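Side-chain contacts in ORF10 (Moritella marina, PDB 6RIW), which contributes, through this part of a longer chain, the ketosynthase–chain length factor didomain of a polyunsaturated fatty acid synthase, probably lengthening the acyl chain by condensation: residues A470-D475 against S754-E759; I847-L852 against K864-N869. One frame throughout, in Å; residues are numbered along the deposited sequence.

Contact 1: residues A470-D475 against S754-E759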
loop_
_atom_site.group_PDB
_atom_site.type_symbol
_atom_site.label_atom_id
_atom_site.label_comp_id
_atom_site.label_asym_id
_atom_site.label_seq_id
_atom_site.Cartn_x
_atom_site.Cartn_y
_atom_site.Cartn_z
ATOM N N ALA A 470 -19.826 -1.036 -16.601
ATOM C CA ALA A 470 -20.379 0.260 -16.956
ATOM C C ALA A 470 -19.865 1.320 -15.995
ATOM O O ALA A 470 -19.963 1.148 -14.784
ATOM C CB ALA A 470 -21.911 0.217 -16.920
ATOM N N ILE A 471 -19.339 2.422 -16.525
ATOM C CA ILE A 471 -18.951 3.566 -15.697
ATOM C C ILE A 471 -20.179 4.453 -15.520
ATOM O O ILE A 471 -20.697 4.989 -16.506
ATOM C CB ILE A 471 -17.801 4.364 -16.341
ATOM C CG1 ILE A 471 -16.588 3.478 -16.603
ATOM C CG2 ILE A 471 -17.455 5.585 -15.473
ATOM C CD1 ILE A 471 -15.474 4.104 -17.518
ATOM N N ILE A 472 -20.655 4.594 -14.280
ATOM C CA ILE A 472 -21.899 5.308 -13.997
ATOM C C ILE A 472 -21.700 6.520 -13.101
ATOM O O ILE A 472 -22.663 7.262 -12.856
ATOM C CB ILE A 472 -22.955 4.367 -13.379
ATOM C CG1 ILE A 472 -22.455 3.812 -12.032
ATOM C CG2 ILE A 472 -23.209 3.209 -14.306
ATOM C CD1 ILE A 472 -23.495 2.980 -11.299
ATOM N N GLY A 473 -20.495 6.779 -12.617
ATOM C CA GLY A 473 -20.295 7.940 -11.789
ATOM C C GLY A 473 -18.826 8.290 -11.881
ATOM O O GLY A 473 -18.015 7.362 -11.958
ATOM N N MET A 474 -18.482 9.580 -11.953
ATOM C CA MET A 474 -17.090 10.016 -12.081
ATOM C C MET A 474 -16.905 11.368 -11.400
ATOM O O MET A 474 -17.824 12.200 -11.369
ATOM C CB MET A 474 -16.632 10.149 -13.549
ATOM C CG MET A 474 -16.861 8.933 -14.450
ATOM S SD MET A 474 -15.918 8.943 -15.988
ATOM C CE MET A 474 -16.584 10.361 -16.834
ATOM N N ASP A 475 -15.689 11.598 -10.892
ATOM C CA ASP A 475 -15.252 12.947 -10.531
ATOM C C ASP A 475 -13.735 13.024 -10.669
ATOM O O ASP A 475 -13.040 12.008 -10.625
ATOM C CB ASP A 475 -15.689 13.354 -9.121
ATOM C CG ASP A 475 -15.453 14.860 -8.838
ATOM O OD1 ASP A 475 -15.600 15.705 -9.760
ATOM O OD2 ASP A 475 -15.101 15.201 -7.689
ATOM N N SER A 754 -24.969 -5.416 -17.076
ATOM C CA SER A 754 -26.346 -5.901 -17.024
ATOM C C SER A 754 -27.165 -5.293 -15.891
ATOM O O SER A 754 -28.394 -5.450 -15.896
ATOM C CB SER A 754 -26.351 -7.419 -16.887
ATOM O OG SER A 754 -25.781 -7.764 -15.641
ATOM N N GLN A 755 -26.549 -4.568 -14.950
ATOM C CA GLN A 755 -27.284 -4.050 -13.805
ATOM C C GLN A 755 -27.341 -2.525 -13.752
ATOM O O GLN A 755 -27.544 -1.959 -12.679
ATOM C CB GLN A 755 -26.697 -4.610 -12.508
ATOM C CG GLN A 755 -26.731 -6.130 -12.444
ATOM C CD GLN A 755 -28.159 -6.685 -12.476
ATOM O OE1 GLN A 755 -29.125 -5.980 -12.175
ATOM N NE2 GLN A 755 -28.296 -7.948 -12.864
ATOM N N VAL A 756 -27.212 -1.838 -14.884
ATOM C CA VAL A 756 -27.346 -0.387 -14.895
ATOM C C VAL A 756 -28.403 -0.026 -15.922
ATOM O O VAL A 756 -28.647 -0.773 -16.869
ATOM C CB VAL A 756 -26.026 0.318 -15.247
ATOM C CG1 VAL A 756 -24.932 -0.070 -14.254
ATOM C CG2 VAL A 756 -25.616 -0.042 -16.666
ATOM N N THR A 757 -28.990 1.148 -15.755
ATOM C CA THR A 757 -29.896 1.671 -16.773
ATOM C C THR A 757 -29.150 2.607 -17.727
ATOM O O THR A 757 -28.091 3.157 -17.402
ATOM C CB THR A 757 -31.082 2.398 -16.137
ATOM O OG1 THR A 757 -30.614 3.485 -15.333
ATOM C CG2 THR A 757 -31.880 1.449 -15.249
ATOM N N ALA A 758 -29.721 2.781 -18.927
ATOM C CA ALA A 758 -29.002 3.471 -19.994
ATOM C C ALA A 758 -28.628 4.894 -19.598
ATOM O O ALA A 758 -27.527 5.357 -19.914
ATOM C CB ALA A 758 -29.834 3.467 -21.282
ATOM N N GLU A 759 -29.501 5.591 -18.873
ATOM C CA GLU A 759 -29.199 6.993 -18.595
ATOM C C GLU A 759 -28.132 7.176 -17.521
ATOM O O GLU A 759 -27.775 8.315 -17.240
ATOM C CB GLU A 759 -30.465 7.758 -18.193
ATOM C CG GLU A 759 -31.047 7.376 -16.832
ATOM C CD GLU A 759 -31.711 5.994 -16.839
ATOM O OE1 GLU A 759 -32.028 5.451 -17.939
ATOM O OE2 GLU A 759 -31.906 5.442 -15.738
#

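Contact 2: residues I847-L852 against K864-N869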
loop_
_atom_site.group_PDB
_atom_site.type_symbol
_atom_site.label_atom_id
_atom_site.label_comp_id
_atom_site.label_asym_id
_atom_site.label_seq_id
_atom_site.Cartn_x
_atom_site.Cartn_y
_atom_site.Cartn_z
ATOM N N ILE A 847 -10.920 8.494 -17.545
ATOM C CA ILE A 847 -11.951 9.527 -17.441
ATOM C C ILE A 847 -11.990 10.402 -18.697
ATOM O O ILE A 847 -13.081 10.726 -19.197
ATOM C CB ILE A 847 -11.749 10.357 -16.166
ATOM C CG1 ILE A 847 -12.101 9.467 -14.961
ATOM C CG2 ILE A 847 -12.628 11.652 -16.199
ATOM C CD1 ILE A 847 -12.022 10.186 -13.623
ATOM N N LYS A 848 -10.820 10.801 -19.230
ATOM C CA LYS A 848 -10.812 11.485 -20.527
ATOM C C LYS A 848 -11.581 10.677 -21.572
ATOM O O LYS A 848 -12.424 11.214 -22.307
ATOM C CB LYS A 848 -9.383 11.709 -21.029
ATOM C CG LYS A 848 -9.347 12.161 -22.505
ATOM C CD LYS A 848 -7.927 12.281 -23.072
ATOM C CE LYS A 848 -7.915 12.400 -24.604
ATOM N NZ LYS A 848 -6.525 12.415 -25.147
ATOM N N THR A 849 -11.257 9.389 -21.668
ATOM C CA THR A 849 -11.848 8.526 -22.688
ATOM C C THR A 849 -13.343 8.355 -22.460
ATOM O O THR A 849 -14.141 8.440 -23.407
ATOM C CB THR A 849 -11.139 7.176 -22.683
ATOM O OG1 THR A 849 -9.743 7.359 -22.961
ATOM C CG2 THR A 849 -11.739 6.219 -23.714
ATOM N N ALA A 850 -13.748 8.132 -21.204
ATOM C CA ALA A 850 -15.178 8.003 -20.912
ATOM C C ALA A 850 -15.942 9.288 -21.224
ATOM O O ALA A 850 -17.066 9.231 -21.733
ATOM C CB ALA A 850 -15.386 7.603 -19.453
ATOM N N LEU A 851 -15.357 10.459 -20.927
ATOM C CA LEU A 851 -16.049 11.714 -21.248
ATOM C C LEU A 851 -16.210 11.881 -22.756
ATOM O O LEU A 851 -17.275 12.305 -23.226
ATOM C CB LEU A 851 -15.310 12.916 -20.643
ATOM C CG LEU A 851 -15.324 13.132 -19.113
ATOM C CD1 LEU A 851 -14.348 14.257 -18.684
ATOM C CD2 LEU A 851 -16.736 13.433 -18.566
ATOM N N LEU A 852 -15.170 11.547 -23.532
ATOM C CA LEU A 852 -15.250 11.663 -24.987
ATOM C C LEU A 852 -16.305 10.731 -25.559
ATOM O O LEU A 852 -17.073 11.122 -26.441
ATOM C CB LEU A 852 -13.901 11.335 -25.627
ATOM C CG LEU A 852 -12.766 12.357 -25.476
ATOM C CD1 LEU A 852 -11.576 11.930 -26.354
ATOM C CD2 LEU A 852 -13.229 13.765 -25.828
ATOM N N LYS A 864 -18.806 3.230 -30.876
ATOM C CA LYS A 864 -17.449 3.732 -31.039
ATOM C C LYS A 864 -16.578 3.158 -29.933
ATOM O O LYS A 864 -16.997 3.075 -28.772
ATOM C CB LYS A 864 -17.395 5.263 -31.028
ATOM C CG LYS A 864 -17.947 5.928 -32.298
ATOM C CD LYS A 864 -16.925 5.959 -33.456
ATOM C CE LYS A 864 -17.114 4.802 -34.427
ATOM N NZ LYS A 864 -15.832 4.439 -35.113
ATOM N N HIS A 865 -15.373 2.741 -30.312
ATOM C CA HIS A 865 -14.427 2.076 -29.428
ATOM C C HIS A 865 -13.120 2.846 -29.383
ATOM O O HIS A 865 -12.599 3.254 -30.423
ATOM C CB HIS A 865 -14.140 0.660 -29.903
ATOM C CG HIS A 865 -15.376 -0.171 -30.049
ATOM N ND1 HIS A 865 -16.004 -0.750 -28.969
ATOM C CD2 HIS A 865 -16.118 -0.486 -31.134
ATOM C CE1 HIS A 865 -17.073 -1.410 -29.387
ATOM N NE2 HIS A 865 -17.165 -1.263 -30.696
ATOM N N ILE A 866 -12.566 2.996 -28.180
ATOM C CA ILE A 866 -11.268 3.640 -27.998
ATOM C C ILE A 866 -10.368 2.698 -27.206
ATOM O O ILE A 866 -10.810 2.080 -26.233
ATOM C CB ILE A 866 -11.410 5.007 -27.299
ATOM C CG1 ILE A 866 -12.133 5.999 -28.222
ATOM C CG2 ILE A 866 -10.019 5.578 -26.866
ATOM C CD1 ILE A 866 -12.414 7.343 -27.556
ATOM N N ALA A 867 -9.124 2.546 -27.656
ATOM C CA ALA A 867 -8.138 1.742 -26.956
ATOM C C ALA A 867 -7.302 2.639 -26.047
ATOM O O ALA A 867 -6.961 3.769 -26.421
ATOM C CB ALA A 867 -7.232 1.008 -27.947
ATOM N N ILE A 868 -6.978 2.126 -24.855
ATOM C CA ILE A 868 -6.056 2.774 -23.923
ATOM C C ILE A 868 -4.888 1.830 -23.686
ATOM O O ILE A 868 -5.093 0.638 -23.429
ATOM C CB ILE A 868 -6.743 3.111 -22.585
ATOM C CG1 ILE A 868 -8.071 3.845 -22.826
ATOM C CG2 ILE A 868 -5.772 3.890 -21.651
ATOM C CD1 ILE A 868 -8.826 4.210 -21.503
ATOM N N ASN A 869 -3.667 2.369 -23.729
ATOM C CA ASN A 869 -2.462 1.601 -23.454
ATOM C C ASN A 869 -1.800 2.109 -22.177
ATOM O O ASN A 869 -1.865 3.297 -21.861
ATOM C CB ASN A 869 -1.483 1.689 -24.637
ATOM C CG ASN A 869 -0.459 0.570 -24.630
ATOM O OD1 ASN A 869 -0.811 -0.610 -24.568
ATOM N ND2 ASN A 869 0.824 0.937 -24.667
#

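Contact 1: residues A470-D475 against S754-E759
Val-756 meets Ala-470 and Ile-472 with its two methyl branches, and everything that passes between 470-475 and 754-759 is apolar. CG2 of Val-756 rests on Ala-470 CB at 3.7 Å. The other branch, CG1, touches both strand residues, 3.7 Å from Ile-472 CG2 and 4.0 Å from Ala-470 CB. Ile-472 CG2 is also 4.1 Å from Val-756 CB, so this one methyl lies against the root of the valine as well as a branch of it. The side chains of Ile-472 and Val-756 cross at a slant, the short CG2 branch of the isoleucine meeting the CG1 methyl of the valine. A chi1 of 62° on Ile-472 wedges CG1 between the backbone N and carbonyl carbon and turns CG2 back beside the N, where it faces the loop.

No hydrogen bond links the two segments; backbone bonding is to the neighbouring strands instead. Ala-470 pairs with Lys-751, and both Ile-472 and Gly-473 pair with Val-749, a pattern which, with the nearly zero psi of Ile-472 (-3°), is consistent with a beta bulge at this point of strand 469-478.

Around this contact, Lys-751 touches both Ile-472 and Val-756, and Val-761 adds to the packing on Val-756 from the far part of the loop. Ile-471 points away, to helix 841-854 on the other face of the strand. The loop carrying Val-756 leaves strand 741-752 and enters strand 763-772, the antiparallel neighbours of strand 469-478, so it bridges over the beginning of the strand lying between them. This link between the N-terminal and C-terminal halves belongs to the thiolase fold, here in the second of the two ketosynthase-like domains.

Contact 2: residues I847-L852 against K864-N869
Thr-849 reaches from its helix to two isoleucines of the strand, giving each a different branch. Its CG2 meets Ile-866 CG2 tip to tip at 3.6 Å, and lies 3.8 Å from Ile-866 CB; the long arm of the same isoleucine comes less close, with Ile-866 CD1 4.1 Å from Thr-849 CG2. Toward Ile-868 the threonine turns its other side: OG1 is 3.6 Å from Ile-868 CD1, and Thr-849 CB is 3.9 Å from that methyl. Ile-866 and Ile-868, two apart in the strand, point to the same side and receive the threonine between them.

A chi1 of -60° lets Thr-849 do both jobs, because OG1 then stays beside its own backbone N, close to the preceding helical turn, while CG2 swings to the opposite side of that N and meets Ile-866. The hydroxyl hydrogen-bonds to Ser-845 O, one turn back. One turn further on, Leu-852 also points to the strand but is more distant, with Leu-852 CB 4.7 Å from Ile-866 CD1.

The outer shell is the sheet itself. Thr-849 also touches Leu-882 of strand 876-884 and Glu-801 of strand 797-801, the neighbours of strand 865-870, whose backbone bonds include Ile-866 with Leu-882 and Ala-867 with Ser-799. Lys-848 forms a salt bridge with Glu-801 and a hydrogen bond to Ser-828. Replacing Thr-849 with a glycine would probably open a gap facing Ile-866 and Ile-868 and leave Ser-845 O without this side-chain donor.

Chemically, a buried hydroxyl whose hydrogen bond is made within its own helix can lie against a methyl without needing a polar partner on the strand, so the interface stays one of van der Waals packing.

How the contacts relate
The centres of the two contacts are about 15 Å apart, and strand 469-478 and helix 841-854 join them directly. From 470-475, the residues of contact 1, Met-474 leans on the helix of contact 2: Met-474 CE is 3.5 Å from Leu-851 CD2, and Met-474 SD is 3.8 Å from Ala-850 CB. The helix thus packs on strand 469-478 with one side and on strand 865-870 with another, while contact 1 lies on the opposite face of strand 469-478. Both contacts belong to the second ketosynthase-like domain, and both are structural packing away from the magnesium site at Met-1 and Lys-286.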